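Local coordinates for protein glycosyl hydrolase BlGH5_18 (Bifidobacterium longum subsp. infantis, PDB 7LQX) that is probably a retaining glycoside hydrolase of family GH5, subfamily 18, acting in the breakdown of N-glycans by a gut bacterium, at residues A[58-63]-A[349-354]; A[202-207]-A[273-278]; A[295-300]-A[309-314]. One frame throughout, in Å; residues are numbered along the deposited sequence. Where two conformers were deposited one is given.

Contact 1 (A[58-63]-A[349-354]); sequences LGMDHV and EMAQEY
Met60 and Ala351 carry the tight part of this small contact: the terminal methyl CE of Met60 (present as selenomethionine) meets the CB of Ala351 at 3.8 Å, one methyl against another. The first bond of Met60 leads away from the helix, but its chain, with CG anti to the carbonyl carbon (chi1 -58°), bends twice more and brings CE back. A long, flexible, apolar side chain suits such a detour, while alanine, whose CB points toward the loop, lets the helix come close. Beside them the carbonyl O of Gly59 lies 4.2 Å from Ala351 CB. Gly59 ends the preceding helix in a Schellman motif; its phi of 86° would press a side chain against the preceding carbonyl, which glycine avoids.

On the looser side, Gln352 and Glu349 lie on the exposed flank of the helix, and the amide of Gln352 makes no contact with the loop; Arg355 joins the two sides by donating to both Gln352 OE1 and Gly59 O.

Away from the helix, where the loop enters the strand, Asp61 OD1 accepts a hydrogen bond from His62 ND1 at 2.8 Å. That bond is nearly straight (169°) and lies in the imidazole plane, but reaches the carboxylate from above its own plane. Arg23 and Arg25 add salt bridges to this carboxylate, likely favouring its ionised form.

The contact thus ties the turn between helix 45-57 and strand 62-65 to the last turns of helix 342-354, with strand 25-29 alongside: Met60 also packs on Val28 of that strand and Ala351 on Phe26.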
ATOM      1  N   LEU A  58       0.615 -32.815  11.950  1.00 13.68           N
ATOM      2  CA  LEU A  58       1.823 -32.675  12.750  1.00 14.93           C
ATOM      3  C   LEU A  58       1.554 -32.736  14.245  1.00 15.00           C
ATOM      4  O   LEU A  58       2.511 -32.698  15.034  1.00 16.59           O
ATOM      5  CB  LEU A  58       2.486 -31.327  12.479  1.00 16.11           C
ATOM      6  CG  LEU A  58       3.125 -31.087  11.119  1.00 18.49           C
ATOM      7  CD1 LEU A  58       3.729 -29.683  11.124  1.00 19.94           C
ATOM      8  CD2 LEU A  58       4.168 -32.145  10.812  1.00 20.58           C
ATOM      9  N   GLY A  59       0.293 -32.801  14.654  1.00 13.37           N
ATOM     10  CA  GLY A  59      -0.047 -32.723  16.056  1.00 13.24           C
ATOM     11  C   GLY A  59      -0.193 -31.317  16.582  1.00 12.39           C
ATOM     12  O   GLY A  59       0.005 -31.088  17.783  1.00 12.26           O
HETATM   13  N   MSE A  60      -0.523 -30.362  15.722  1.00 11.93           N
HETATM   14  CA  MSE A  60      -0.705 -28.980  16.137  1.00 11.18           C
HETATM   15  C   MSE A  60      -2.105 -28.774  16.689  1.00 11.25           C
HETATM   16  O   MSE A  60      -3.062 -29.402  16.231  1.00 13.24           O
HETATM   17  CB  MSE A  60      -0.498 -28.045  14.951  1.00 10.73           C
HETATM   18  CG  MSE A  60       0.854 -28.171  14.297  1.00 11.64           C
HETATM   19 SE   MSE A  60       2.329 -27.665  15.444  1.00 19.03          SE
HETATM   20  CE  MSE A  60       2.877 -29.390  16.072  1.00 11.52           C
ATOM     21  N   ASP A  61      -2.228 -27.886  17.673  1.00 10.81           N
ATOM     22  CA  ASP A  61      -3.522 -27.555  18.246  1.00 11.02           C
ATOM     23  C   ASP A  61      -3.994 -26.148  17.908  1.00 10.33           C
ATOM     24  O   ASP A  61      -5.125 -25.797  18.255  1.00 10.77           O
ATOM     25  CB  ASP A  61      -3.508 -27.780  19.766  1.00 11.05           C
ATOM     26  CG  ASP A  61      -2.468 -26.942  20.472  1.00 10.51           C
ATOM     27  OD1 ASP A  61      -2.609 -25.704  20.471  1.00 10.14           O
ATOM     28  OD2 ASP A  61      -1.508 -27.519  21.014  1.00 11.24           O
ATOM     29  N   HIS A  62      -3.179 -25.334  17.235  1.00  9.79           N
ATOM     30  CA  HIS A  62      -3.632 -24.000  16.871  1.00  9.31           C
ATOM     31  C   HIS A  62      -2.812 -23.448  15.719  1.00  8.93           C
ATOM     32  O   HIS A  62      -1.711 -23.920  15.418  1.00  8.96           O
ATOM     33  CB  HIS A  62      -3.552 -23.019  18.055  1.00  8.95           C
ATOM     34  CG  HIS A  62      -2.150 -22.646  18.441  1.00  8.59           C
ATOM     35  ND1 HIS A  62      -1.412 -23.383  19.336  1.00  8.81           N
ATOM     36  CD2 HIS A  62      -1.353 -21.620  18.052  1.00  8.80           C
ATOM     37  CE1 HIS A  62      -0.219 -22.829  19.482  1.00  9.61           C
ATOM     38  NE2 HIS A  62      -0.157 -21.758  18.716  1.00  8.85           N
ATOM     39  N   VAL A  63      -3.372 -22.408  15.106  1.00  8.63           N
ATOM     40  CA  VAL A  63      -2.699 -21.584  14.119  1.00  8.22           C
ATOM     41  C   VAL A  63      -2.847 -20.119  14.508  1.00  7.83           C
ATOM     42  O   VAL A  63      -3.816 -19.714  15.156  1.00  9.26           O
ATOM     43  CB  VAL A  63      -3.263 -21.808  12.698  1.00  8.46           C
ATOM     44  CG1 VAL A  63      -2.962 -23.215  12.203  1.00 11.23           C
ATOM     45  CG2 VAL A  63      -4.763 -21.532  12.648  1.00  9.20           C
ATOM     46  N   GLU A 349       7.704 -33.888  17.002  1.00 11.18           N
ATOM     47  CA  GLU A 349       8.227 -34.665  18.120  1.00 14.24           C
ATOM     48  C   GLU A 349       8.208 -33.850  19.402  1.00 11.08           C
ATOM     49  O   GLU A 349       7.895 -34.368  20.478  1.00 12.59           O
ATOM     50  CB  GLU A 349       9.654 -35.120  17.815  1.00 14.39           C
ATOM     51  CG  GLU A 349       9.751 -36.186  16.737  1.00 21.10           C
ATOM     52  CD  GLU A 349      11.123 -36.245  16.070  1.00 35.82           C
ATOM     53  OE1 GLU A 349      11.234 -36.864  14.987  1.00 41.23           O
ATOM     54  OE2 GLU A 349      12.091 -35.673  16.617  1.00 34.59           O
HETATM   55  N   MSE A 350       8.528 -32.572  19.307  1.00 10.80           N
HETATM   56  CA  MSE A 350       8.557 -31.732  20.494  1.00 10.32           C
HETATM   57  C   MSE A 350       7.150 -31.517  21.036  1.00 11.09           C
HETATM   58  O   MSE A 350       6.938 -31.530  22.249  1.00 10.74           O
HETATM   59  CB  MSE A 350       9.235 -30.404  20.186  1.00 12.26           C
HETATM   60  CG  MSE A 350      10.715 -30.537  19.846  1.00 11.10           C
HETATM   61 SE   MSE A 350      11.784 -31.454  21.177  1.00 24.50          SE
HETATM   62  CE  MSE A 350      11.527 -33.298  20.646  1.00 32.03           C
ATOM     63  N   ALA A 351       6.176 -31.320  20.151  1.00  9.10           N
ATOM     64  CA  ALA A 351       4.802 -31.175  20.607  1.00 11.05           C
ATOM     65  C   ALA A 351       4.344 -32.431  21.336  1.00 11.66           C
ATOM     66  O   ALA A 351       3.700 -32.352  22.389  1.00 11.16           O
ATOM     67  CB  ALA A 351       3.893 -30.886  19.418  1.00 11.83           C
ATOM     68  N   GLN A 352       4.695 -33.599  20.806  1.00 11.23           N
ATOM     69  CA  GLN A 352       4.315 -34.843  21.461  1.00 14.22           C
ATOM     70  C   GLN A 352       4.975 -34.970  22.830  1.00 12.18           C
ATOM     71  O   GLN A 352       4.358 -35.467  23.780  1.00 14.97           O
ATOM     72  CB  GLN A 352       4.680 -36.031  20.569  1.00 16.08           C
ATOM     73  CG  GLN A 352       4.042 -37.343  21.014  1.00 24.22           C
ATOM     74  CD  GLN A 352       2.582 -37.457  20.600  1.00 41.37           C
ATOM     75  OE1 GLN A 352       2.123 -36.753  19.697  1.00 42.47           O
ATOM     76  NE2 GLN A 352       1.848 -38.347  21.257  1.00 53.21           N
ATOM     77  N   GLU A 353       6.227 -34.528  22.957  1.00 12.39           N
ATOM     78  CA  GLU A 353       6.936 -34.662  24.225  1.00 15.41           C
ATOM     79  C   GLU A 353       6.427 -33.677  25.273  1.00 13.03           C
ATOM     80  O   GLU A 353       6.376 -34.009  26.465  1.00 13.76           O
ATOM     81  CB  GLU A 353       8.438 -34.459  24.000  1.00 15.80           C
ATOM     82  CG  GLU A 353       9.288 -34.622  25.247  1.00 23.32           C
ATOM     83  CD  GLU A 353      10.777 -34.546  24.957  1.00 43.00           C
ATOM     84  OE1 GLU A 353      11.569 -34.511  25.923  1.00 49.04           O
ATOM     85  OE2 GLU A 353      11.154 -34.521  23.766  1.00 45.95           O
ATOM     86  N   TYR A 354       6.051 -32.464  24.864  1.00 10.77           N
ATOM     87  CA  TYR A 354       5.823 -31.387  25.817  1.00 11.39           C
ATOM     88  C   TYR A 354       4.370 -30.971  26.002  1.00 11.68           C
ATOM     89  O   TYR A 354       4.068 -30.320  27.006  1.00 11.42           O
ATOM     90  CB  TYR A 354       6.663 -30.145  25.456  1.00 10.51           C
ATOM     91  CG  TYR A 354       8.119 -30.344  25.784  1.00 11.06           C
ATOM     92  CD1 TYR A 354       8.606 -30.119  27.063  1.00 12.67           C
ATOM     93  CD2 TYR A 354       9.003 -30.803  24.826  1.00 14.90           C
ATOM     94  CE1 TYR A 354       9.939 -30.338  27.365  1.00 13.68           C
ATOM     95  CE2 TYR A 354      10.331 -31.024  25.125  1.00 17.35           C
ATOM     96  CZ  TYR A 354      10.793 -30.783  26.394  1.00 17.44           C
ATOM     97  OH  TYR A 354      12.115 -30.998  26.697  1.00 20.81           O
TER

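Contact 2 (A[202-207]-A[273-278]); sequences LHSEND and WLQEVG. With EDO (1,2-ethanediol), chain C; EDO (1,2-ethanediol), chain D.
Leu202 and Trp273 make the apolar part of the contact. The methyl CD1 of Leu202 comes in at the edge of the indole, near its plane, 3.5 Å from Trp273 CZ3, the two side chains crossing at about a right angle. One face of the indole is covered by Gln275, whose CG stands 3.7 Å above it, over the centre. Trp273 NE1 bonds to Thr310.

No hydrogen bond crosses between the segments; where polar side chains approach, the extended Gln275 chain brings NE2 to 3.7 Å from Ser204 CB, a van der Waals contact, and NE2 has its hydrogen-bond partner in His232.

In the loop, His203 ND1 donates to Glu205 OE2 at 2.6 Å, in the ring plane and onto the syn lone pair, while NE2 is hydrogen-bonded to the Gln221 carbonyl O, so the imidazole is held at both nitrogens. Asn206, with CG in the crowded position between backbone N and carbonyl carbon (chi1 66°), uses OD1 to cap the backbone N of Gly208 and ND2 to hold O1 of an ethanediol, probably from the crystallisation liquor, at 2.9 Å (166°). Replacing Asn206 by an alanine would probably leave the Gly208 amide without its cap and Asn165, which also donates to OD1, without this acceptor.

A second such ethanediol donates its O1 to Glu276 OE2 at 2.6 Å, marking only a place where a hydroxyl can bind. Near the end of strand 272-277, Arg64 and Trp234 also hold this carboxylate. Clan GH-A enzymes carry their nucleophile on the seventh strand, so Glu276 probably plays that part.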
ATOM      1  N   LEU A 202      -4.293  -9.505  23.036  1.00  8.08           N
ATOM      2  CA  LEU A 202      -2.848  -9.490  23.140  1.00  6.80           C
ATOM      3  C   LEU A 202      -2.274  -8.373  22.282  1.00  6.50           C
ATOM      4  O   LEU A 202      -2.915  -7.883  21.346  1.00  7.12           O
ATOM      5  CB  LEU A 202      -2.236 -10.801  22.602  1.00  7.62           C
ATOM      6  CG  LEU A 202      -2.877 -12.077  23.131  1.00  7.45           C
ATOM      7  CD1 LEU A 202      -2.427 -13.301  22.367  1.00  9.94           C
ATOM      8  CD2 LEU A 202      -2.564 -12.258  24.601  1.00  9.63           C
ATOM      9  N   HIS A 203      -1.031  -8.008  22.575  1.00  6.38           N
ATOM     10  CA  HIS A 203      -0.259  -7.154  21.676  1.00  6.61           C
ATOM     11  C   HIS A 203       1.119  -7.776  21.479  1.00  6.56           C
ATOM     12  O   HIS A 203       1.575  -8.591  22.285  1.00  7.63           O
ATOM     13  CB  HIS A 203      -0.184  -5.694  22.150  1.00  6.89           C
ATOM     14  CG  HIS A 203       0.535  -5.511  23.440  1.00  6.95           C
ATOM     15  ND1 HIS A 203       1.838  -5.064  23.504  1.00  7.39           N
ATOM     16  CD2 HIS A 203       0.142  -5.717  24.718  1.00  7.61           C
ATOM     17  CE1 HIS A 203       2.219  -5.010  24.765  1.00  7.89           C
ATOM     18  NE2 HIS A 203       1.213  -5.410  25.521  1.00  7.68           N
ATOM     19  N   SER A 204       1.758  -7.412  20.367  1.00  6.75           N
ATOM     20  CA  SER A 204       3.007  -8.022  19.939  1.00  7.10           C
ATOM     21  C   SER A 204       4.017  -6.980  19.499  1.00  6.35           C
ATOM     22  O   SER A 204       3.732  -6.154  18.624  1.00  7.86           O
ATOM     23  CB  SER A 204       2.753  -8.978  18.761  1.00  8.86           C
ATOM     24  OG  SER A 204       3.922  -9.197  17.982  1.00  9.03           O
ATOM     25  N   GLU A 205       5.212  -7.069  20.066  1.00  7.18           N
ATOM     26  CA  GLU A 205       6.358  -6.301  19.617  1.00  7.00           C
ATOM     27  C   GLU A 205       7.480  -7.237  19.191  1.00  6.22           C
ATOM     28  O   GLU A 205       7.572  -8.381  19.654  1.00  7.27           O
ATOM     29  CB  GLU A 205       6.857  -5.403  20.743  1.00  7.51           C
ATOM     30  CG  GLU A 205       5.871  -4.317  21.123  1.00  9.41           C
ATOM     31  CD  GLU A 205       4.726  -4.785  22.018  1.00  8.60           C
ATOM     32  OE1 GLU A 205       4.971  -5.488  23.021  1.00  9.90           O
ATOM     33  OE2 GLU A 205       3.573  -4.414  21.714  1.00  8.31           O
ATOM     34  N   ASN A 206       8.331  -6.739  18.297  1.00  5.79           N
ATOM     35  CA  ASN A 206       9.616  -7.379  18.071  1.00  6.81           C
ATOM     36  C   ASN A 206      10.509  -7.145  19.285  1.00  7.39           C
ATOM     37  O   ASN A 206      10.135  -6.455  20.240  1.00  7.44           O
ATOM     38  CB  ASN A 206      10.239  -6.920  16.753  1.00  7.33           C
ATOM     39  CG  ASN A 206      10.624  -5.461  16.749  1.00  7.69           C
ATOM     40  OD1 ASN A 206      11.039  -4.902  17.767  1.00  8.36           O
ATOM     41  ND2 ASN A 206      10.506  -4.833  15.583  1.00  9.12           N
ATOM     42  N   ASP A 207      11.712  -7.726  19.252  1.00  7.30           N
ATOM     43  CA  ASP A 207      12.562  -7.720  20.439  1.00  8.03           C
ATOM     44  C   ASP A 207      13.133  -6.348  20.763  1.00  7.65           C
ATOM     45  O   ASP A 207      13.781  -6.210  21.808  1.00  8.20           O
ATOM     46  CB  ASP A 207      13.646  -8.804  20.380  1.00  7.18           C
ATOM     47  CG  ASP A 207      14.613  -8.642  19.226  1.00  9.61           C
ATOM     48  OD1 ASP A 207      14.740  -7.526  18.690  1.00  8.98           O
ATOM     49  OD2 ASP A 207      15.277  -9.647  18.869  1.00  9.94           O
ATOM     50  N   TRP A 273       3.675 -16.593  25.914  1.00  6.30           N
ATOM     51  CA  TRP A 273       3.469 -17.261  24.634  1.00  6.29           C
ATOM     52  C   TRP A 273       4.687 -16.987  23.757  1.00  5.58           C
ATOM     53  O   TRP A 273       4.932 -15.843  23.376  1.00  6.26           O
ATOM     54  CB  TRP A 273       2.191 -16.732  23.980  1.00  6.37           C
ATOM     55  CG  TRP A 273       1.837 -17.422  22.698  1.00  6.62           C
ATOM     56  CD1 TRP A 273       2.439 -18.519  22.169  1.00  7.18           C
ATOM     57  CD2 TRP A 273       0.787 -17.066  21.789  1.00  7.31           C
ATOM     58  NE1 TRP A 273       1.848 -18.866  20.978  1.00  6.57           N
ATOM     59  CE2 TRP A 273       0.817 -17.997  20.731  1.00  6.64           C
ATOM     60  CE3 TRP A 273      -0.182 -16.063  21.773  1.00  8.45           C
ATOM     61  CZ2 TRP A 273      -0.072 -17.942  19.662  1.00  7.36           C
ATOM     62  CZ3 TRP A 273      -1.070 -16.016  20.724  1.00  8.33           C
ATOM     63  CH2 TRP A 273      -1.009 -16.948  19.675  1.00  8.65           C
ATOM     64  N   LEU A 274       5.462 -18.032  23.479  0.60  6.05           N
ATOM     65  CA  LEU A 274       6.488 -17.988  22.438  0.60  5.76           C
ATOM     66  C   LEU A 274       5.733 -18.013  21.114  0.60  6.59           C
ATOM     67  O   LEU A 274       5.541 -19.058  20.485  0.60  6.35           O
ATOM     68  CB  LEU A 274       7.419 -19.170  22.594  0.60  7.66           C
ATOM     69  CG  LEU A 274       8.672 -19.152  21.732  0.60  6.78           C
ATOM     70  CD1 LEU A 274       9.426 -17.845  21.812  0.60  5.74           C
ATOM     71  CD2 LEU A 274       9.562 -20.313  22.174  0.60  7.12           C
ATOM     72  N   GLN A 275       5.256 -16.826  20.724  1.00  5.62           N
ATOM     73  CA  GLN A 275       4.329 -16.679  19.606  1.00  6.30           C
ATOM     74  C   GLN A 275       5.030 -16.768  18.263  1.00  6.54           C
ATOM     75  O   GLN A 275       4.376 -17.092  17.264  1.00  6.54           O
ATOM     76  CB  GLN A 275       3.581 -15.350  19.785  1.00  5.97           C
ATOM     77  CG  GLN A 275       2.468 -15.109  18.790  1.00  7.96           C
ATOM     78  CD  GLN A 275       1.806 -13.752  18.949  1.00  7.41           C
ATOM     79  OE1 GLN A 275       0.590 -13.654  19.182  1.00 10.32           O
ATOM     80  NE2 GLN A 275       2.580 -12.713  18.828  1.00  5.32           N
ATOM     81  N   GLU A 276       6.335 -16.509  18.222  1.00  5.77           N
ATOM     82  CA  GLU A 276       7.145 -16.861  17.079  1.00  5.88           C
ATOM     83  C   GLU A 276       8.486 -17.397  17.535  1.00  7.48           C
ATOM     84  O   GLU A 276       9.141 -16.798  18.392  1.00  7.87           O
ATOM     85  CB  GLU A 276       7.480 -15.665  16.175  1.00  7.39           C
ATOM     86  CG  GLU A 276       6.304 -15.046  15.506  1.00  7.38           C
ATOM     87  CD  GLU A 276       6.661 -13.860  14.652  1.00  6.75           C
ATOM     88  OE1 GLU A 276       7.864 -13.547  14.477  1.00  8.22           O
ATOM     89  OE2 GLU A 276       5.700 -13.213  14.186  1.00  7.76           O
ATOM     90  N   VAL A 277       8.900 -18.497  16.931  0.56  6.85           N
ATOM     91  CA  VAL A 277      10.283 -18.950  16.990  0.56  7.59           C
ATOM     92  C   VAL A 277      10.549 -19.657  15.675  0.56  6.55           C
ATOM     93  O   VAL A 277       9.748 -20.492  15.243  0.56  8.79           O
ATOM     94  CB  VAL A 277      10.541 -19.853  18.209  0.56  9.58           C
ATOM     95  CG1 VAL A 277       9.524 -20.959  18.256  0.56  9.23           C
ATOM     96  CG2 VAL A 277      11.965 -20.399  18.176  0.56  9.17           C
ATOM     97  N   GLY A 278      11.639 -19.295  15.013  1.00  7.25           N
ATOM     98  CA  GLY A 278      12.032 -19.913  13.763  1.00  7.14           C
ATOM     99  C   GLY A 278      13.518 -20.199  13.748  1.00  7.65           C
ATOM    100  O   GLY A 278      14.245 -19.837  14.673  1.00  8.00           O
TER
HETATM  101  C1  EDO C 502      11.976  -1.700  16.668  1.00 15.63           C
HETATM  102  O1  EDO C 502      11.684  -2.179  15.352  1.00 13.81           O
HETATM  103  C2  EDO C 502      12.848  -0.453  16.584  1.00 16.47           C
HETATM  104  O2  EDO C 502      12.243   0.504  15.706  1.00 17.40           O
HETATM  105  C1  EDO D 503       7.354 -12.380  11.532  1.00 13.20           C
HETATM  106  O1  EDO D 503       6.844 -11.535  12.565  1.00  8.76           O
HETATM  107  C2  EDO D 503       6.822 -11.873  10.195  1.00 13.89           C
HETATM  108  O2  EDO D 503       7.242 -10.509  10.029  1.00 13.42           O

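Contact 3 (A[295-300]-A[309-314]); sequences DTIAKA and VTWWCS
Ile297 against Val309 and Trp311 is a purely apolar helix-on-strand contact, in which helix 289-300 lies on the outer side of the barrel strand 306-312 that follows it in the chain. No hydrogen bond crosses it; the nearest CA atoms, of Ile297 and Val309, are 7.9 Å apart, and side chains fill the distance.

Ile297 does the touching with one branch. Its CG1 lies anti to the carbonyl carbon (chi1 -67°), and the extended arm runs on to CD1, so that the inner and outer carbons of the arm serve different partners. CG1 rests beside Val309 CG1 at 4.3 Å, while the terminal CD1 reaches Trp311 CZ3 at 4.0 Å, coming obliquely to the six-membered ring. A beta-branched isoleucine is well suited here: it is stiff near the helix yet long enough to reach two residues on the same face of the strand. Valine, short and branched, favours the extended backbone and fills the space next to the sheet, whereas the wide indole of Trp311 swings its far end toward the helix from a bond that does not itself point there. Phe347 of helix 342-354 meets the Trp311 ring with planes at about 50° and also touches Ile297, closing the cluster.

Past Trp311 the chain leaves the helix. The peptide between Trp312 and Cys313 is cis, and Cys313 CB sits 3.5 Å above the indole plane of Trp312, toward its rim. A cis bond after a tryptophan at the end of the eighth strand is familiar from clan GH-A glycosidases, and strand 272-277, helix 289-300 and strand 306-312 together form the beta-alpha-beta unit from which such (beta/alpha)8 barrels are built.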
ATOM      1  N   ASP A 295      16.438 -28.286  20.588  1.00  9.40           N
ATOM      2  CA  ASP A 295      17.160 -27.723  21.725  1.00  9.17           C
ATOM      3  C   ASP A 295      16.520 -26.429  22.207  1.00  8.31           C
ATOM      4  O   ASP A 295      16.429 -26.182  23.414  1.00  8.33           O
ATOM      5  CB  ASP A 295      18.614 -27.460  21.329  1.00 10.96           C
ATOM      6  CG  ASP A 295      19.446 -28.724  21.251  1.00 15.22           C
ATOM      7  OD1 ASP A 295      19.002 -29.789  21.733  1.00 16.85           O
ATOM      8  OD2 ASP A 295      20.565 -28.640  20.708  1.00 17.70           O
ATOM      9  N   THR A 296      16.080 -25.583  21.274  1.00  8.11           N
ATOM     10  CA  THR A 296      15.427 -24.337  21.662  1.00  7.19           C
ATOM     11  C   THR A 296      14.172 -24.606  22.477  1.00  8.55           C
ATOM     12  O   THR A 296      13.924 -23.933  23.483  1.00  7.86           O
ATOM     13  CB  THR A 296      15.094 -23.507  20.425  1.00  8.02           C
ATOM     14  OG1 THR A 296      16.312 -23.030  19.843  1.00  8.27           O
ATOM     15  CG2 THR A 296      14.223 -22.313  20.770  1.00  7.44           C
ATOM     16  N   ILE A 297      13.373 -25.587  22.061  1.00  7.69           N
ATOM     17  CA  ILE A 297      12.133 -25.888  22.768  1.00  8.93           C
ATOM     18  C   ILE A 297      12.415 -26.547  24.108  1.00  9.24           C
ATOM     19  O   ILE A 297      11.797 -26.200  25.120  1.00  9.59           O
ATOM     20  CB  ILE A 297      11.193 -26.721  21.879  1.00  9.35           C
ATOM     21  CG1 ILE A 297      10.721 -25.858  20.707  1.00  9.89           C
ATOM     22  CG2 ILE A 297      10.011 -27.234  22.693  1.00 11.37           C
ATOM     23  CD1 ILE A 297      10.053 -26.643  19.602  1.00 10.87           C
ATOM     24  N   ALA A 298      13.353 -27.490  24.151  1.00  8.47           N
ATOM     25  CA  ALA A 298      13.684 -28.114  25.427  1.00  9.73           C
ATOM     26  C   ALA A 298      14.160 -27.079  26.437  1.00 10.72           C
ATOM     27  O   ALA A 298      13.859 -27.180  27.633  1.00 11.35           O
ATOM     28  CB  ALA A 298      14.748 -29.186  25.223  1.00 11.86           C
ATOM     29  N   LYS A 299      14.910 -26.076  25.984  1.00  8.47           N
ATOM     30  CA  LYS A 299      15.321 -25.009  26.889  1.00  8.17           C
ATOM     31  C   LYS A 299      14.140 -24.118  27.258  1.00  9.02           C
ATOM     32  O   LYS A 299      13.933 -23.809  28.436  1.00  8.35           O
ATOM     33  CB  LYS A 299      16.469 -24.198  26.284  1.00  8.84           C
ATOM     34  CG  LYS A 299      17.812 -24.946  26.302  1.00  9.68           C
ATOM     35  CD  LYS A 299      18.980 -24.073  25.862  1.00  9.19           C
ATOM     36  CE  LYS A 299      20.289 -24.809  25.887  1.00 10.87           C
ATOM     37  NZ  LYS A 299      21.442 -23.852  25.820  1.00 12.67           N
ATOM     38  N   ALA A 300      13.351 -23.692  26.271  1.00  7.80           N
ATOM     39  CA  ALA A 300      12.223 -22.814  26.569  1.00  8.65           C
ATOM     40  C   ALA A 300      11.278 -23.443  27.591  1.00  8.20           C
ATOM     41  O   ALA A 300      10.723 -22.739  28.444  1.00  8.64           O
ATOM     42  CB  ALA A 300      11.474 -22.455  25.284  1.00  8.49           C
ATOM     43  N   VAL A 309       4.136 -22.693  22.208  1.00  7.37           N
ATOM     44  CA  VAL A 309       5.176 -22.444  21.219  1.00  6.84           C
ATOM     45  C   VAL A 309       4.514 -22.482  19.853  1.00  6.58           C
ATOM     46  O   VAL A 309       3.826 -23.452  19.523  1.00  7.61           O
ATOM     47  CB  VAL A 309       6.293 -23.506  21.283  1.00  7.69           C
ATOM     48  CG1 VAL A 309       7.335 -23.232  20.198  1.00  9.65           C
ATOM     49  CG2 VAL A 309       6.913 -23.553  22.671  1.00  9.80           C
ATOM     50  N   THR A 310       4.730 -21.438  19.062  1.00  6.78           N
ATOM     51  CA  THR A 310       4.137 -21.312  17.732  1.00  6.72           C
ATOM     52  C   THR A 310       5.259 -21.073  16.737  1.00  6.44           C
ATOM     53  O   THR A 310       5.880 -20.008  16.732  1.00  6.55           O
ATOM     54  CB  THR A 310       3.096 -20.195  17.732  1.00  7.15           C
ATOM     55  OG1 THR A 310       2.190 -20.424  18.827  1.00  8.13           O
ATOM     56  CG2 THR A 310       2.331 -20.146  16.430  1.00  7.27           C
ATOM     57  N   TRP A 311       5.537 -22.085  15.922  1.00  6.22           N
ATOM     58  CA  TRP A 311       6.696 -22.029  15.042  1.00  7.37           C
ATOM     59  C   TRP A 311       6.443 -21.043  13.901  1.00  7.02           C
ATOM     60  O   TRP A 311       5.333 -20.955  13.374  1.00  7.11           O
ATOM     61  CB  TRP A 311       7.053 -23.441  14.499  1.00  8.03           C
ATOM     62  CG  TRP A 311       8.499 -23.442  14.121  1.00  8.28           C
ATOM     63  CD1 TRP A 311       9.038 -23.259  12.875  1.00  8.47           C
ATOM     64  CD2 TRP A 311       9.603 -23.550  15.020  1.00  8.41           C
ATOM     65  NE1 TRP A 311      10.410 -23.260  12.953  1.00  8.24           N
ATOM     66  CE2 TRP A 311      10.781 -23.433  14.260  1.00  7.42           C
ATOM     67  CE3 TRP A 311       9.710 -23.746  16.402  1.00  7.62           C
ATOM     68  CZ2 TRP A 311      12.044 -23.493  14.833  1.00  9.34           C
ATOM     69  CZ3 TRP A 311      10.967 -23.803  16.964  1.00  9.21           C
ATOM     70  CH2 TRP A 311      12.116 -23.672  16.182  1.00  9.63           C
ATOM     71  N   TRP A 312       7.469 -20.264  13.548  1.00  6.18           N
ATOM     72  CA  TRP A 312       7.462 -19.464  12.323  1.00  6.00           C
ATOM     73  C   TRP A 312       8.294 -20.236  11.297  1.00  6.70           C
ATOM     74  O   TRP A 312       9.518 -20.265  11.414  1.00  7.37           O
ATOM     75  CB  TRP A 312       8.056 -18.056  12.529  1.00  7.10           C
ATOM     76  CG  TRP A 312       7.829 -17.311  11.264  1.00  6.42           C
ATOM     77  CD1 TRP A 312       8.560 -17.413  10.120  1.00  7.09           C
ATOM     78  CD2 TRP A 312       6.742 -16.429  10.970  1.00  7.08           C
ATOM     79  NE1 TRP A 312       7.996 -16.651   9.129  1.00  7.85           N
ATOM     80  CE2 TRP A 312       6.882 -16.029   9.628  1.00  7.57           C
ATOM     81  CE3 TRP A 312       5.667 -15.929  11.716  1.00  7.87           C
ATOM     82  CZ2 TRP A 312       5.984 -15.155   9.012  1.00  8.64           C
ATOM     83  CZ3 TRP A 312       4.779 -15.065  11.109  1.00  8.83           C
ATOM     84  CH2 TRP A 312       4.941 -14.688   9.767  1.00  8.51           C
ATOM     85  N   CYS A 313       7.664 -20.851  10.279  1.00  6.40           N
ATOM     86  CA  CYS A 313       6.260 -20.733   9.924  1.00  6.71           C
ATOM     87  C   CYS A 313       5.786 -22.074   9.357  1.00  6.93           C
ATOM     88  O   CYS A 313       6.563 -23.030   9.250  1.00  7.60           O
ATOM     89  CB  CYS A 313       6.046 -19.638   8.885  1.00  7.51           C
ATOM     90  SG  CYS A 313       7.158 -19.703   7.474  1.00  8.29           S
ATOM     91  N   SER A 314       4.513 -22.164   8.983  1.00  6.61           N
ATOM     92  CA  SER A 314       3.996 -23.446   8.522  1.00  6.87           C
ATOM     93  C   SER A 314       4.617 -23.845   7.189  1.00  8.85           C
ATOM     94  O   SER A 314       5.076 -24.979   7.031  1.00  8.99           O
ATOM     95  CB  SER A 314       2.471 -23.410   8.428  1.00  9.04           C
ATOM     96  OG  SER A 314       2.027 -22.524   7.422  1.00  8.58           O
TER

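All three contacts bear on the same eight-stranded parallel sheet, but at different depths. Contact 2 lies at the very centre of the chain, inside the barrel, and is the one rich in polar groups. Contact 3, about 12 Å from it between centres, is the apolar layer between strand and helix, and contact 1, about 10 Å from contact 3 between centres, is the outermost, buried where methyls meet but with exposed polar residues alongside. Contacts 1 and 3 adjoin where helix 342-354 packs on helix 289-300, Met350 CB lying 3.9 Å from Ile297 CD1. Thr310 ties all three, its OG1 2.7 Å from both His62 NE2 and Trp273 NE1, each a probable hydrogen bond.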